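PDB 2YX6: hypothetical protein PH0822 from Pyrococcus horikoshii, which is of unknown function but binds ADP and belongs to the dinitrogenase iron-molybdenum cofactor biosynthesis family. Local coordinates for residues P56-I59 and K60-A64. Residues are numbered along the deposited sequence; the frame is centred on the assembly and turned at random.
Sequences PNFI and KDHGA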
loop_
_atom_site.group_PDB
_atom_site.type_symbol
_atom_site.label_atom_id
_atom_site.label_comp_id
_atom_site.label_asym_id
_atom_site.label_seq_id
_atom_site.Cartn_x
_atom_site.Cartn_y
_atom_site.Cartn_z
ATOM N N PRO A 56 12.008 -4.141 -7.430
ATOM C CA PRO A 56 11.488 -2.998 -6.672
ATOM C C PRO A 56 11.954 -1.654 -7.148
ATOM O O PRO A 56 11.183 -0.675 -7.172
ATOM C CB PRO A 56 11.998 -3.268 -5.263
ATOM C CG PRO A 56 11.945 -4.801 -5.191
ATOM C CD PRO A 56 12.569 -5.171 -6.515
ATOM N N ASN A 57 13.225 -1.607 -7.531
ATOM C CA ASN A 57 13.827 -0.377 -7.974
ATOM C C ASN A 57 13.258 -0.063 -9.325
ATOM O O ASN A 57 13.018 1.064 -9.629
ATOM C CB ASN A 57 15.357 -0.529 -8.045
ATOM C CG ASN A 57 16.062 -0.218 -6.695
ATOM O OD1 ASN A 57 15.562 0.545 -5.850
ATOM N ND2 ASN A 57 17.262 -0.741 -6.545
ATOM N N PHE A 58 13.049 -1.072 -10.136
ATOM C CA PHE A 58 12.356 -0.899 -11.416
ATOM C C PHE A 58 11.017 -0.208 -11.210
ATOM O O PHE A 58 10.729 0.819 -11.824
ATOM C CB PHE A 58 12.168 -2.279 -12.045
ATOM C CG PHE A 58 11.383 -2.270 -13.304
ATOM C CD1 PHE A 58 11.919 -1.759 -14.445
ATOM C CD2 PHE A 58 10.057 -2.717 -13.320
ATOM C CE1 PHE A 58 11.178 -1.725 -15.630
ATOM C CE2 PHE A 58 9.321 -2.682 -14.472
ATOM C CZ PHE A 58 9.893 -2.179 -15.650
ATOM N N ILE A 59 10.219 -0.741 -10.276
ATOM C CA ILE A 59 8.893 -0.157 -9.963
ATOM C C ILE A 59 8.992 1.295 -9.444
ATOM O O ILE A 59 8.363 2.192 -9.996
ATOM C CB ILE A 59 8.102 -1.123 -9.035
ATOM C CG1 ILE A 59 7.879 -2.443 -9.761
ATOM C CG2 ILE A 59 6.807 -0.532 -8.608
ATOM C CD1 ILE A 59 7.113 -2.263 -11.124
ATOM N N LYS A 60 9.822 1.541 -8.429
ATOM C CA LYS A 60 10.076 2.875 -7.903
ATOM C C LYS A 60 10.520 3.854 -8.992
ATOM O O LYS A 60 10.005 4.950 -9.095
ATOM C CB LYS A 60 11.116 2.818 -6.793
ATOM C CG LYS A 60 11.143 4.124 -5.927
ATOM C CD LYS A 60 12.317 4.141 -4.954
ATOM C CE LYS A 60 12.397 5.401 -4.069
ATOM N NZ LYS A 60 13.772 5.562 -3.395
ATOM N N ASP A 61 11.432 3.406 -9.858
ATOM C CA ASP A 61 11.917 4.235 -10.968
ATOM C C ASP A 61 10.808 4.617 -11.952
ATOM O O ASP A 61 10.926 5.605 -12.645
ATOM C CB ASP A 61 13.042 3.539 -11.715
ATOM C CG ASP A 61 14.306 3.348 -10.839
ATOM O OD1 ASP A 61 14.485 4.126 -9.865
ATOM O OD2 ASP A 61 15.092 2.389 -11.127
ATOM N N HIS A 62 9.752 3.810 -12.011
ATOM C CA HIS A 62 8.572 4.138 -12.794
ATOM C C HIS A 62 7.489 4.928 -12.077
ATOM O O HIS A 62 6.442 5.182 -12.640
ATOM C CB HIS A 62 8.019 2.872 -13.417
ATOM C CG HIS A 62 8.783 2.449 -14.639
ATOM N ND1 HIS A 62 10.006 1.817 -14.566
ATOM C CD2 HIS A 62 8.520 2.615 -15.962
ATOM C CE1 HIS A 62 10.446 1.569 -15.791
ATOM N NE2 HIS A 62 9.563 2.046 -16.655
ATOM N N GLY A 63 7.757 5.375 -10.875
ATOM C CA GLY A 63 6.834 6.283 -10.171
ATOM C C GLY A 63 5.706 5.578 -9.445
ATOM O O GLY A 63 4.810 6.239 -8.958
ATOM N N ALA A 64 5.717 4.228 -9.386
ATOM C CA ALA A 64 4.542 3.527 -8.813
ATOM C C ALA A 64 4.677 3.585 -7.307
ATOM O O ALA A 64 5.785 3.420 -6.773
ATOM C CB ALA A 64 4.463 2.137 -9.304
#
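H62 folds back over the last turn of helix 54-61, where its ring bonds to the backbone oxygen of F58 and packs over one face of the phenyl group. ND1 donates to F58 O at 3.0 Å with an N-H...O angle of 157°; the oxygen lies at the edge of the imidazole, in its plane, whereas ND1 stands above the carbonyl plane. The backbone N of H62 reaches F58 O from the opposite face at 3.2 Å, so one acceptor serves two donors of the same residue. With CG anti to its own carbonyl carbon (chi1 -79°), the imidazole turns back toward the helix. F58 meets it with CG anti to the backbone N: CE1 of F58 comes within 3.4 Å of CE1 of H62, and the ring planes, inclined at 49°, make an oblique aromatic pair. The helix ends here in a Schellman motif: H62 is the first residue to abandon helical angles, G63 has a left-handed backbone with positive phi, G63 N bonds to K60 O at 2.9 Å, and A64 N makes a weak hydrogen bond to I59 O; beyond it the chain turns toward strand 66-68 of the mixed sheet. Replacing H62 by an alanine is likely to leave F58 O without its imidazole donor and to remove the ring from over one face of the phenyl group. On the buried side, CG2 of I59 packs against CB of A64 at 3.6 Å, and both side chains touch A4 and F29 of the sheet.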